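Local coordinates for protein exocyst complex component EXO70 (Saccharomyces cerevisiae, PDB 2B1E) that serves in the exocyst complex, which tethers secretory vesicles to sites of exocytosis, takes part in assembling that complex, and interacts with RHO3, at residues I97-P102 against S148-K153; H211-I216 against R261-Q266; I372-D377 against H442-R447; D462-L467 against S524-M529; E488-F493 against R532-Y537. One frame throughout, in Å; residues are numbered along the deposited sequence.

Interaction 1. Residues I97-P102 against S148-K153; sequences IKPFDP and SKLILK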
# COMPACT_ATOMS: atom_id res chain seq x y z
N ILE A 97 -39.47 -1.01 0.59
CA ILE A 97 -38.23 -0.28 0.87
C ILE A 97 -37.85 0.43 -0.42
O ILE A 97 -37.63 -0.22 -1.44
CB ILE A 97 -37.06 -1.23 1.24
CG1 ILE A 97 -37.43 -2.11 2.43
CG2 ILE A 97 -35.81 -0.39 1.57
CD1 ILE A 97 -36.26 -2.93 2.98
N LYS A 98 -37.77 1.76 -0.38
CA LYS A 98 -37.42 2.53 -1.58
C LYS A 98 -35.93 2.81 -1.69
O LYS A 98 -35.21 2.83 -0.69
CB LYS A 98 -38.18 3.86 -1.60
CG LYS A 98 -39.65 3.78 -1.25
CD LYS A 98 -40.41 2.80 -2.15
CE LYS A 98 -41.90 2.77 -1.76
NZ LYS A 98 -42.70 1.78 -2.55
N PRO A 99 -35.45 3.02 -2.93
CA PRO A 99 -34.03 3.31 -3.13
C PRO A 99 -33.64 4.51 -2.28
O PRO A 99 -34.44 5.43 -2.08
CB PRO A 99 -33.95 3.62 -4.63
CG PRO A 99 -35.04 2.75 -5.20
CD PRO A 99 -36.17 2.97 -4.21
N PHE A 100 -32.42 4.51 -1.77
CA PHE A 100 -31.98 5.60 -0.92
C PHE A 100 -30.48 5.79 -1.07
O PHE A 100 -29.78 4.87 -1.47
CB PHE A 100 -32.33 5.31 0.54
CG PHE A 100 -31.56 4.16 1.12
CD1 PHE A 100 -30.24 4.33 1.56
CD2 PHE A 100 -32.13 2.90 1.21
CE1 PHE A 100 -29.52 3.27 2.06
CE2 PHE A 100 -31.41 1.82 1.72
CZ PHE A 100 -30.10 2.01 2.15
N ASP A 101 -30.00 6.99 -0.75
CA ASP A 101 -28.58 7.28 -0.83
C ASP A 101 -27.94 6.75 0.45
O ASP A 101 -28.18 7.26 1.54
CB ASP A 101 -28.36 8.79 -0.94
CG ASP A 101 -26.89 9.14 -1.12
OD1 ASP A 101 -26.07 8.60 -0.36
OD2 ASP A 101 -26.57 9.95 -2.02
N PRO A 102 -27.11 5.70 0.33
CA PRO A 102 -26.42 5.08 1.47
C PRO A 102 -25.53 6.06 2.24
O PRO A 102 -25.40 5.96 3.46
CB PRO A 102 -25.61 3.96 0.82
CG PRO A 102 -26.35 3.67 -0.46
CD PRO A 102 -26.71 5.05 -0.93
N SER A 148 -31.98 -7.06 -6.42
CA SER A 148 -30.83 -6.50 -7.11
C SER A 148 -31.16 -5.16 -7.77
O SER A 148 -30.29 -4.31 -7.91
CB SER A 148 -30.27 -7.49 -8.14
OG SER A 148 -31.23 -7.85 -9.11
N LYS A 149 -32.42 -4.96 -8.16
CA LYS A 149 -32.79 -3.70 -8.77
C LYS A 149 -32.77 -2.59 -7.72
O LYS A 149 -32.23 -1.51 -7.95
CB LYS A 149 -34.18 -3.78 -9.42
CG LYS A 149 -34.21 -4.63 -10.68
CD LYS A 149 -35.51 -4.46 -11.47
CE LYS A 149 -36.74 -4.91 -10.68
NZ LYS A 149 -37.09 -3.97 -9.57
N LEU A 150 -33.34 -2.88 -6.55
CA LEU A 150 -33.39 -1.93 -5.46
C LEU A 150 -31.98 -1.49 -5.04
O LEU A 150 -31.68 -0.30 -4.97
CB LEU A 150 -34.10 -2.56 -4.26
CG LEU A 150 -34.70 -1.69 -3.15
CD1 LEU A 150 -34.84 -2.52 -1.89
CD2 LEU A 150 -33.84 -0.47 -2.87
N ILE A 151 -31.13 -2.47 -4.77
CA ILE A 151 -29.76 -2.20 -4.34
C ILE A 151 -28.95 -1.44 -5.38
O ILE A 151 -28.19 -0.54 -5.05
CB ILE A 151 -29.03 -3.52 -3.99
CG1 ILE A 151 -29.78 -4.23 -2.86
CG2 ILE A 151 -27.58 -3.22 -3.57
CD1 ILE A 151 -29.24 -5.61 -2.52
N LEU A 152 -29.11 -1.81 -6.65
CA LEU A 152 -28.38 -1.12 -7.70
C LEU A 152 -28.75 0.37 -7.73
O LEU A 152 -27.90 1.22 -8.00
CB LEU A 152 -28.66 -1.77 -9.05
CG LEU A 152 -27.99 -3.14 -9.24
CD1 LEU A 152 -28.47 -3.78 -10.53
CD2 LEU A 152 -26.46 -2.97 -9.25
N LYS A 153 -30.01 0.67 -7.43
CA LYS A 153 -30.49 2.05 -7.41
C LYS A 153 -29.87 2.81 -6.24
O LYS A 153 -29.63 4.01 -6.31
CB LYS A 153 -32.02 2.09 -7.31
CG LYS A 153 -32.75 1.71 -8.59
CD LYS A 153 -34.24 1.55 -8.33
CE LYS A 153 -35.01 1.28 -9.62
NZ LYS A 153 -35.04 2.48 -10.50
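Leu150 meets Ile97 and Pro99 where the loop between helices 66-94 and 102-108 runs past helix 136-155, one example of how a connecting loop packs on a helix in the long, all-helical Exo70 rod. The inner part is the buried Leu150, whose CG stands opposite the backbone N (chi1 -160°), which turns both methyls to the loop. Its CD1 reaches Ile97, 3.6 Å from Ile97 O and 4.0 Å from Ile97 CB, the two side chains crossing at about a right angle. Its other methyl, CD2, lies 3.8 Å from Pro99 CA. No hydrogen bond joins the segments, and this half rests on van der Waals contact of the two methyls with Ile97, including its carbonyl, and with Pro99. The loose part faces solvent: Lys98 turns away, its NZ bonded to Asn95 O, and Lys153 bends at its last torsion (-69°), its amine leading off the loop. Pro99 and Lys153, though exposed, still lie close, side by side and pointing the same way: Lys153 CD is 3.4 Å from Pro99 CG, tighter than usual for carbons.

Interaction 2. Residues H211-I216 against R261-Q266; sequences HVLSQI and RGKELQ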
# COMPACT_ATOMS: atom_id res chain seq x y z
N HIS A 211 -27.06 -19.95 -3.63
CA HIS A 211 -27.35 -19.63 -5.02
C HIS A 211 -28.13 -18.31 -5.11
O HIS A 211 -27.79 -17.43 -5.90
CB HIS A 211 -28.14 -20.77 -5.67
CG HIS A 211 -28.51 -20.52 -7.10
ND1 HIS A 211 -27.58 -20.23 -8.07
CD2 HIS A 211 -29.71 -20.54 -7.72
CE1 HIS A 211 -28.19 -20.08 -9.23
NE2 HIS A 211 -29.49 -20.26 -9.05
N VAL A 212 -29.16 -18.18 -4.29
CA VAL A 212 -29.99 -16.98 -4.26
C VAL A 212 -29.13 -15.77 -3.95
O VAL A 212 -29.15 -14.78 -4.68
CB VAL A 212 -31.11 -17.10 -3.18
CG1 VAL A 212 -31.86 -15.79 -3.05
CG2 VAL A 212 -32.09 -18.20 -3.57
N LEU A 213 -28.36 -15.85 -2.87
CA LEU A 213 -27.49 -14.76 -2.47
C LEU A 213 -26.50 -14.41 -3.58
O LEU A 213 -26.21 -13.24 -3.82
CB LEU A 213 -26.73 -15.12 -1.18
CG LEU A 213 -25.83 -14.02 -0.61
CD1 LEU A 213 -26.66 -12.80 -0.22
CD2 LEU A 213 -25.07 -14.55 0.60
N SER A 214 -25.97 -15.43 -4.26
CA SER A 214 -25.03 -15.20 -5.35
C SER A 214 -25.67 -14.38 -6.47
O SER A 214 -25.12 -13.37 -6.91
CB SER A 214 -24.53 -16.54 -5.91
OG SER A 214 -23.74 -16.34 -7.08
N GLN A 215 -26.85 -14.80 -6.91
CA GLN A 215 -27.56 -14.11 -7.98
C GLN A 215 -27.87 -12.65 -7.67
O GLN A 215 -27.95 -11.82 -8.57
CB GLN A 215 -28.85 -14.86 -8.29
CG GLN A 215 -28.62 -16.15 -9.04
CD GLN A 215 -29.91 -16.87 -9.34
OE1 GLN A 215 -30.44 -17.59 -8.49
NE2 GLN A 215 -30.44 -16.67 -10.54
N ILE A 216 -28.03 -12.33 -6.39
CA ILE A 216 -28.33 -10.97 -5.98
C ILE A 216 -27.05 -10.13 -5.85
O ILE A 216 -27.03 -8.96 -6.23
CB ILE A 216 -29.09 -10.95 -4.62
CG1 ILE A 216 -30.50 -11.52 -4.81
CG2 ILE A 216 -29.17 -9.53 -4.07
CD1 ILE A 216 -31.25 -11.74 -3.52
N ARG A 261 -16.18 -14.12 1.90
CA ARG A 261 -15.53 -15.36 2.26
C ARG A 261 -16.58 -16.38 2.71
O ARG A 261 -17.45 -16.08 3.53
CB ARG A 261 -14.51 -15.14 3.38
CG ARG A 261 -15.09 -15.00 4.78
CD ARG A 261 -14.03 -15.26 5.84
NE ARG A 261 -14.57 -15.24 7.20
CZ ARG A 261 -13.87 -15.56 8.28
NH1 ARG A 261 -12.60 -15.93 8.17
NH2 ARG A 261 -14.43 -15.52 9.48
N GLY A 262 -16.49 -17.58 2.16
CA GLY A 262 -17.45 -18.61 2.53
C GLY A 262 -18.80 -18.36 1.90
O GLY A 262 -19.84 -18.70 2.47
N LYS A 263 -18.80 -17.76 0.72
CA LYS A 263 -20.03 -17.47 0.01
C LYS A 263 -19.93 -17.87 -1.46
O LYS A 263 -18.95 -17.56 -2.13
CB LYS A 263 -20.37 -15.98 0.12
CG LYS A 263 -20.64 -15.51 1.54
CD LYS A 263 -21.86 -16.20 2.12
CE LYS A 263 -22.10 -15.78 3.56
NZ LYS A 263 -20.96 -16.14 4.46
N GLU A 264 -20.96 -18.56 -1.95
CA GLU A 264 -21.00 -18.98 -3.34
C GLU A 264 -21.10 -17.71 -4.17
O GLU A 264 -21.94 -16.85 -3.88
CB GLU A 264 -22.23 -19.86 -3.56
CG GLU A 264 -22.26 -20.58 -4.90
CD GLU A 264 -23.54 -21.38 -5.09
OE1 GLU A 264 -24.59 -20.77 -5.38
OE2 GLU A 264 -23.50 -22.62 -4.93
N LEU A 265 -20.25 -17.57 -5.18
CA LEU A 265 -20.28 -16.38 -6.03
C LEU A 265 -19.75 -16.68 -7.42
O LEU A 265 -18.62 -17.13 -7.59
CB LEU A 265 -19.46 -15.25 -5.41
CG LEU A 265 -19.55 -13.89 -6.10
CD1 LEU A 265 -20.97 -13.33 -5.98
CD2 LEU A 265 -18.55 -12.93 -5.48
N GLN A 266 -20.58 -16.41 -8.43
CA GLN A 266 -20.21 -16.65 -9.82
C GLN A 266 -19.25 -15.60 -10.36
O GLN A 266 -18.58 -15.83 -11.37
CB GLN A 266 -21.47 -16.69 -10.68
CG GLN A 266 -22.39 -15.49 -10.51
CD GLN A 266 -23.57 -15.52 -11.46
OE1 GLN A 266 -24.46 -14.67 -11.39
NE2 GLN A 266 -23.59 -16.50 -12.35
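Two extended first torsions direct the polar groups that join Ser214, His211 and the loop: Ser214 chi1 (173°) sets OG toward Gln266 N, and Glu264 chi1 (-169°), followed by a straight chain, brings OE1 to His211. The small Ser214 lets the loop come close, with its CB 3.3 Å from Glu264 O. Gln266 N gives a weak hydrogen bond to Ser214 OG, 3.4 Å long. Nearer the start of helix 209-233, Glu264 OE1 lies 3.0 Å from His211 CA and near the imidazole edge, with ring and carboxylate planes 72° apart. The geometry is too poor for a hydrogen bond to His211 N, although a carboxylate at a helix N-terminus is probably favoured electrostatically. Leu213 CD2 touches Lys263 CD at 3.9 Å, the lysine folding its amine away. Farther along the helix, Gln266 OE1 forms a weak hydrogen bond with Ser218 OG. The arrangement is that of a helical bundle in which the linker from helix 245-259 to helix 268-299 is laid against the first turns of another helix.

Interaction 3. Residues I372-D377 against H442-R447; sequences ISDCID and HSRLER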
# COMPACT_ATOMS: atom_id res chain seq x y z
N ILE A 372 13.43 1.56 2.62
CA ILE A 372 13.76 2.96 2.85
C ILE A 372 15.28 3.12 2.85
O ILE A 372 15.81 4.04 2.23
CB ILE A 372 13.19 3.46 4.19
CG1 ILE A 372 11.70 3.11 4.28
CG2 ILE A 372 13.41 4.96 4.32
CD1 ILE A 372 10.89 3.53 3.07
N SER A 373 15.96 2.22 3.55
CA SER A 373 17.41 2.25 3.64
C SER A 373 18.03 2.04 2.26
O SER A 373 19.03 2.67 1.92
CB SER A 373 17.91 1.17 4.61
OG SER A 373 17.62 1.50 5.97
N ASP A 374 17.42 1.17 1.46
CA ASP A 374 17.92 0.91 0.12
C ASP A 374 17.77 2.17 -0.74
O ASP A 374 18.65 2.47 -1.55
CB ASP A 374 17.15 -0.24 -0.53
CG ASP A 374 17.64 -1.60 -0.07
OD1 ASP A 374 18.62 -1.66 0.70
OD2 ASP A 374 17.04 -2.62 -0.48
N CYS A 375 16.68 2.90 -0.53
CA CYS A 375 16.43 4.13 -1.27
C CYS A 375 17.49 5.19 -0.96
O CYS A 375 17.99 5.86 -1.86
CB CYS A 375 15.04 4.69 -0.93
SG CYS A 375 13.65 3.88 -1.78
N ILE A 376 17.81 5.34 0.32
CA ILE A 376 18.81 6.33 0.73
C ILE A 376 20.19 5.90 0.24
O ILE A 376 20.99 6.75 -0.15
CB ILE A 376 18.79 6.52 2.26
CG1 ILE A 376 17.43 7.09 2.67
CG2 ILE A 376 19.89 7.49 2.69
CD1 ILE A 376 17.17 7.06 4.17
N ASP A 377 20.46 4.60 0.24
CA ASP A 377 21.75 4.10 -0.26
C ASP A 377 21.86 4.43 -1.75
O ASP A 377 22.92 4.86 -2.23
CB ASP A 377 21.85 2.58 -0.11
CG ASP A 377 22.32 2.15 1.27
OD1 ASP A 377 22.73 3.01 2.08
OD2 ASP A 377 22.30 0.92 1.53
N HIS A 442 18.47 3.16 11.07
CA HIS A 442 19.34 4.22 11.55
C HIS A 442 20.80 3.80 11.55
O HIS A 442 21.67 4.59 11.20
CB HIS A 442 18.92 4.64 12.96
CG HIS A 442 17.66 5.44 12.98
ND1 HIS A 442 17.58 6.70 12.43
CD2 HIS A 442 16.44 5.17 13.49
CE1 HIS A 442 16.36 7.17 12.60
NE2 HIS A 442 15.65 6.27 13.24
N SER A 443 21.08 2.56 11.92
CA SER A 443 22.45 2.09 11.94
C SER A 443 23.02 2.06 10.52
O SER A 443 24.21 2.30 10.32
CB SER A 443 22.54 0.70 12.57
OG SER A 443 21.94 -0.28 11.75
N ARG A 444 22.18 1.76 9.53
CA ARG A 444 22.65 1.74 8.15
C ARG A 444 22.96 3.17 7.72
O ARG A 444 23.95 3.42 7.03
CB ARG A 444 21.60 1.14 7.22
CG ARG A 444 21.51 -0.38 7.30
CD ARG A 444 20.49 -0.94 6.32
NE ARG A 444 20.84 -0.66 4.93
CZ ARG A 444 20.18 -1.12 3.88
NH1 ARG A 444 19.12 -1.91 4.05
NH2 ARG A 444 20.58 -0.81 2.65
N LEU A 445 22.10 4.11 8.12
CA LEU A 445 22.29 5.51 7.79
C LEU A 445 23.57 6.03 8.44
O LEU A 445 24.27 6.88 7.88
CB LEU A 445 21.10 6.34 8.26
CG LEU A 445 21.17 7.84 7.97
CD1 LEU A 445 21.31 8.10 6.48
CD2 LEU A 445 19.91 8.50 8.51
N GLU A 446 23.88 5.53 9.64
CA GLU A 446 25.11 5.96 10.30
C GLU A 446 26.28 5.39 9.52
O GLU A 446 27.30 6.06 9.34
CB GLU A 446 25.15 5.49 11.76
CG GLU A 446 24.22 6.27 12.68
CD GLU A 446 24.51 7.77 12.69
OE1 GLU A 446 25.63 8.17 13.07
OE2 GLU A 446 23.61 8.55 12.32
N ARG A 447 26.14 4.16 9.05
CA ARG A 447 27.21 3.55 8.28
C ARG A 447 27.42 4.34 6.99
O ARG A 447 28.55 4.52 6.55
CB ARG A 447 26.89 2.08 7.96
CG ARG A 447 27.19 1.12 9.10
CD ARG A 447 27.37 -0.31 8.61
NE ARG A 447 26.11 -0.98 8.32
CZ ARG A 447 25.24 -1.37 9.25
NH1 ARG A 447 25.50 -1.15 10.54
NH2 ARG A 447 24.13 -2.00 8.90
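A buried arginine, one of whose nitrogens serves two aspartates, is the striking feature here: Arg444 NH2 donates to Asp374 OD1 at 2.9 Å and to Asp377 OD2 at 2.7 Å. Both acceptors sit at the guanidinium edge, in its plane, yet they are met differently. Asp374 OD1 is approached nearly along its C-O axis, with an N-H...O angle of 161°, and takes a weak second bond from Arg444 NH1. Asp377 OD2 is approached from above its carboxylate plane. Meanwhile Ser373 CB sits 3.2 Å above the middle of the guanidinium plane of Arg444 and covers that face. The bend in the arginine chain at chi3 (62°) lays the group flat across this serine. Outside the two segments Arg339 NE adds a salt bridge and Trp342 NE1 a hydrogen bond to Asp374 OD2, while Thr353 hydrogen-bonds through OG1 with Arg444 NE and through its N with Asp377 OD2, which probably fixes the guanidinium and the two carboxylates. Beside this polar core Ile376 CG2 touches Leu445 CD1 at 4.1 Å. Helices 364-391 and 440-473 run almost parallel here, with helix 410-429 covering Ile376 through Leu421 and Val424, and helix 268-299 meeting Cys375 through Ile290 and Ile293.

Interaction 4. Residues D462-L467 against S524-M529; sequences DLTANL and SLVMPM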
# COMPACT_ATOMS: atom_id res chain seq x y z
N ASP A 462 46.54 10.27 3.92
CA ASP A 462 47.67 10.23 2.97
C ASP A 462 48.82 11.09 3.49
O ASP A 462 49.99 10.71 3.44
CB ASP A 462 47.24 10.74 1.60
CG ASP A 462 46.22 9.83 0.93
OD1 ASP A 462 45.92 8.76 1.49
OD2 ASP A 462 45.73 10.19 -0.16
N LEU A 463 48.48 12.27 3.99
CA LEU A 463 49.47 13.20 4.55
C LEU A 463 50.28 12.55 5.67
O LEU A 463 51.52 12.58 5.67
CB LEU A 463 48.76 14.44 5.10
CG LEU A 463 49.64 15.49 5.78
CD1 LEU A 463 50.60 16.07 4.77
CD2 LEU A 463 48.79 16.60 6.35
N THR A 464 49.58 11.97 6.65
CA THR A 464 50.26 11.34 7.77
C THR A 464 51.01 10.08 7.36
O THR A 464 52.05 9.76 7.93
CB THR A 464 49.28 11.03 8.93
OG1 THR A 464 48.21 10.21 8.45
CG2 THR A 464 48.69 12.34 9.48
N ALA A 465 50.48 9.36 6.37
CA ALA A 465 51.14 8.15 5.90
C ALA A 465 52.47 8.54 5.23
O ALA A 465 53.50 7.89 5.43
CB ALA A 465 50.25 7.39 4.90
N ASN A 466 52.44 9.62 4.45
CA ASN A 466 53.64 10.08 3.77
C ASN A 466 54.71 10.46 4.78
O ASN A 466 55.88 10.11 4.62
CB ASN A 466 53.35 11.29 2.88
CG ASN A 466 52.50 10.93 1.67
OD1 ASN A 466 52.51 9.79 1.20
ND2 ASN A 466 51.76 11.91 1.17
N LEU A 467 54.30 11.16 5.83
CA LEU A 467 55.22 11.59 6.88
C LEU A 467 55.80 10.38 7.61
O LEU A 467 57.00 10.32 7.86
CB LEU A 467 54.48 12.49 7.89
CG LEU A 467 55.33 13.10 9.01
CD1 LEU A 467 56.40 13.99 8.40
CD2 LEU A 467 54.44 13.91 9.96
N SER A 524 42.84 13.79 15.71
CA SER A 524 43.30 12.48 16.17
C SER A 524 44.33 11.85 15.25
O SER A 524 45.20 11.09 15.68
CB SER A 524 42.12 11.50 16.29
OG SER A 524 41.46 11.63 17.54
N LEU A 525 44.23 12.17 13.97
CA LEU A 525 45.13 11.61 12.97
C LEU A 525 46.44 12.39 12.85
O LEU A 525 47.53 11.81 12.83
CB LEU A 525 44.40 11.59 11.63
CG LEU A 525 44.95 10.84 10.42
CD1 LEU A 525 45.20 9.38 10.76
CD2 LEU A 525 43.92 10.96 9.30
N VAL A 526 46.33 13.71 12.78
CA VAL A 526 47.49 14.56 12.61
C VAL A 526 48.35 14.86 13.85
O VAL A 526 49.58 14.73 13.81
CB VAL A 526 47.07 15.91 12.00
CG1 VAL A 526 48.25 16.85 11.94
CG2 VAL A 526 46.51 15.68 10.61
N MET A 527 47.72 15.26 14.96
CA MET A 527 48.51 15.65 16.12
C MET A 527 49.37 14.61 16.82
O MET A 527 50.53 14.88 17.12
CB MET A 527 47.63 16.39 17.13
CG MET A 527 47.15 17.77 16.63
SD MET A 527 48.42 18.82 15.85
CE MET A 527 49.78 18.70 17.08
N PRO A 528 48.84 13.40 17.08
CA PRO A 528 49.73 12.45 17.75
C PRO A 528 51.00 12.21 16.93
O PRO A 528 52.10 12.17 17.48
CB PRO A 528 48.86 11.19 17.87
CG PRO A 528 47.48 11.78 18.08
CD PRO A 528 47.46 12.90 17.04
N MET A 529 50.85 12.06 15.61
CA MET A 529 52.01 11.82 14.76
C MET A 529 52.97 13.00 14.69
O MET A 529 54.19 12.81 14.78
CB MET A 529 51.57 11.47 13.33
CG MET A 529 52.75 11.04 12.47
SD MET A 529 52.29 10.52 10.82
CE MET A 529 51.47 8.90 11.22
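Thr464 and Val526 bring their CA atoms to 6.4 Å where helices 440-473 and 512-537 run roughly parallel, their local axes 9.8 Å apart and inclined by 23°, the second helix being kinked at Pro528, whose ring nitrogen has no hydrogen to give to the preceding turn. Thr464 is the side chain in the middle, and its branches divide the work. With chi1 at 57°, OG1 is set between the backbone N and the carbonyl carbon and bonds back to Arg461 O within its own helix, so this buried hydroxyl is satisfied without help from across the interface. The same rotation turns CG2 toward the other helix, to 3.6 Å from Leu525 O and 4.1 Å from Val526 CG2. Leu525 crosses the threonine at a slant, its CG 3.9 Å from Thr464 OG1. Met529 answers from the other helix with a chain extended through its first two torsions; its end lies near Thr464, but the exact position of that end is doubtful. Along its length it slides past Leu467, running the opposite way, with Leu467 CD2 4.2 Å from Met529 CG. No hydrogen bond joins the segments, and the contact is made mostly by carbon and sulfur atoms. Two further helices of the bundle border it: helix 483-504 packs on Leu463 and Leu467 through Phe493, and helix 552-563 meets Val526 and Met527 through Leu559.

Interaction 5. Residues E488-F493 against R532-Y537; sequences EKFRKF and RFYSRY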
# COMPACT_ATOMS: atom_id res chain seq x y z
N GLU A 488 64.17 19.02 5.07
CA GLU A 488 63.39 18.65 3.91
C GLU A 488 62.17 17.84 4.33
O GLU A 488 61.10 17.98 3.75
CB GLU A 488 64.23 17.84 2.92
CG GLU A 488 63.45 17.41 1.69
CD GLU A 488 63.04 18.59 0.82
OE1 GLU A 488 62.12 18.42 -0.01
OE2 GLU A 488 63.65 19.68 0.94
N LYS A 489 62.31 16.98 5.35
CA LYS A 489 61.16 16.20 5.78
C LYS A 489 60.08 17.11 6.35
O LYS A 489 58.90 16.89 6.12
CB LYS A 489 61.55 15.15 6.84
CG LYS A 489 62.40 14.00 6.31
CD LYS A 489 62.62 12.95 7.39
CE LYS A 489 63.79 12.04 7.04
NZ LYS A 489 63.61 11.35 5.73
N PHE A 490 60.50 18.13 7.10
CA PHE A 490 59.53 19.07 7.68
C PHE A 490 58.91 19.90 6.57
O PHE A 490 57.70 20.16 6.56
CB PHE A 490 60.22 19.99 8.69
CG PHE A 490 60.38 19.38 10.05
CD1 PHE A 490 59.36 19.49 10.99
CD2 PHE A 490 61.55 18.71 10.39
CE1 PHE A 490 59.51 18.93 12.27
CE2 PHE A 490 61.71 18.15 11.65
CZ PHE A 490 60.69 18.26 12.60
N ARG A 491 59.75 20.33 5.63
CA ARG A 491 59.30 21.14 4.51
C ARG A 491 58.17 20.44 3.75
O ARG A 491 57.07 20.99 3.60
CB ARG A 491 60.49 21.42 3.59
CG ARG A 491 60.22 22.28 2.38
CD ARG A 491 61.53 22.54 1.62
NE ARG A 491 62.51 23.24 2.46
CZ ARG A 491 63.70 22.76 2.79
NH1 ARG A 491 64.11 21.57 2.36
NH2 ARG A 491 64.50 23.47 3.58
N LYS A 492 58.42 19.22 3.29
CA LYS A 492 57.39 18.48 2.56
C LYS A 492 56.11 18.35 3.39
O LYS A 492 55.01 18.48 2.86
CB LYS A 492 57.90 17.10 2.16
CG LYS A 492 59.04 17.13 1.13
CD LYS A 492 59.62 15.74 0.90
CE LYS A 492 60.88 15.78 0.03
NZ LYS A 492 61.52 14.43 -0.11
N PHE A 493 56.24 18.09 4.68
CA PHE A 493 55.05 17.99 5.50
C PHE A 493 54.32 19.33 5.52
O PHE A 493 53.10 19.39 5.35
CB PHE A 493 55.39 17.59 6.94
CG PHE A 493 54.21 17.63 7.87
CD1 PHE A 493 53.23 16.64 7.82
CD2 PHE A 493 54.03 18.70 8.74
CE1 PHE A 493 52.10 16.72 8.63
CE2 PHE A 493 52.90 18.79 9.55
CZ PHE A 493 51.93 17.80 9.49
N ARG A 532 55.19 13.32 17.77
CA ARG A 532 56.24 12.30 17.78
C ARG A 532 57.35 12.65 16.79
O ARG A 532 58.54 12.48 17.07
CB ARG A 532 55.64 10.93 17.45
CG ARG A 532 54.74 10.39 18.54
CD ARG A 532 53.81 9.29 18.05
NE ARG A 532 52.93 8.88 19.14
CZ ARG A 532 51.70 8.43 18.98
NH1 ARG A 532 51.17 8.32 17.77
NH2 ARG A 532 50.97 8.12 20.04
N PHE A 533 56.95 13.11 15.61
CA PHE A 533 57.88 13.50 14.56
C PHE A 533 58.73 14.69 15.01
O PHE A 533 59.96 14.70 14.87
CB PHE A 533 57.08 13.85 13.29
CG PHE A 533 57.89 14.46 12.19
CD1 PHE A 533 58.96 13.78 11.63
CD2 PHE A 533 57.53 15.70 11.66
CE1 PHE A 533 59.68 14.32 10.56
CE2 PHE A 533 58.24 16.25 10.59
CZ PHE A 533 59.31 15.56 10.04
N TYR A 534 58.06 15.71 15.55
CA TYR A 534 58.73 16.91 16.03
C TYR A 534 59.69 16.55 17.16
O TYR A 534 60.82 17.00 17.20
CB TYR A 534 57.69 17.91 16.53
CG TYR A 534 58.24 19.18 17.15
CD1 TYR A 534 58.53 20.31 16.37
CD2 TYR A 534 58.45 19.27 18.52
CE1 TYR A 534 59.00 21.50 16.95
CE2 TYR A 534 58.92 20.45 19.11
CZ TYR A 534 59.19 21.55 18.32
OH TYR A 534 59.64 22.71 18.92
N SER A 535 59.22 15.72 18.09
CA SER A 535 60.06 15.32 19.22
C SER A 535 61.27 14.51 18.76
O SER A 535 62.36 14.62 19.33
CB SER A 535 59.23 14.50 20.21
OG SER A 535 60.03 14.08 21.30
N ARG A 536 61.09 13.71 17.73
CA ARG A 536 62.16 12.87 17.22
C ARG A 536 63.28 13.68 16.55
O ARG A 536 64.46 13.32 16.64
CB ARG A 536 61.58 11.86 16.22
CG ARG A 536 62.58 10.85 15.67
CD ARG A 536 61.97 9.92 14.60
NE ARG A 536 61.06 8.91 15.15
CZ ARG A 536 59.73 9.02 15.22
NH1 ARG A 536 59.12 10.12 14.76
NH2 ARG A 536 59.01 8.04 15.74
N TYR A 537 62.92 14.79 15.91
CA TYR A 537 63.91 15.58 15.19
C TYR A 537 64.19 17.02 15.62
O TYR A 537 65.09 17.65 15.07
CB TYR A 537 63.55 15.62 13.71
CG TYR A 537 63.54 14.27 13.03
CD1 TYR A 537 62.35 13.70 12.59
CD2 TYR A 537 64.74 13.61 12.76
CE1 TYR A 537 62.35 12.49 11.89
CE2 TYR A 537 64.75 12.41 12.08
CZ TYR A 537 63.56 11.85 11.64
OH TYR A 537 63.61 10.68 10.92
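Phe490 lays one face of its ring over Phe533, the central overlap between two consecutive, antiparallel helices, 483-504 and 512-537, which form a hairpin in the C-terminal helical bundle. The ring centres are 4.3 Å apart and the planes are inclined by 32°, an oblique aromatic pair. Phe533 CE2 sits 3.4 Å above the Phe490 plane, toward its rim. Such large rings suit an axis separation of 11.9 Å: Phe533, with its CG opposite the backbone N (chi1 172°), slides past the oncoming Phe490. Other carbons meet the ring edges. Tyr537 CB borders Phe490 CE2 at 3.7 Å, and Lys489 CB borders Phe533 CZ at 3.9 Å. Beyond the rings the polar ends find partners outside the hairpin, Lys489 NZ on Ser470 O and Tyr537 OH on Asp474 OD1, both near the end of helix 440-473. These two side chains still cross obliquely on the way, Lys489 CE coming within 4.1 Å of Tyr537 OH.

In the fold
From the N terminus, the contacts are strung along the rod. Interaction 1 closes a mostly helical loop of 45 residues; interaction 2, opening only after it, closes 44 and sets the 261-266 loop on helix 209-233. The two touch through Ser148 and Ile151 against Ile216, joining helices 136-155 and 209-233. Interaction 3 follows in series, closing 64 residues and pairing helix 364-391 with helix 440-473, which continues to interaction 4; the centres of interactions 3 and 4 are about 31 Å apart. Interactions 4 and 5 close 56 and 38 residues and cross, sharing helix 512-537; Leu467 packs on Phe493 and Phe533, so three helices lock together. None nests. Interaction 5 lies about 94 Å from interaction 1 between centres.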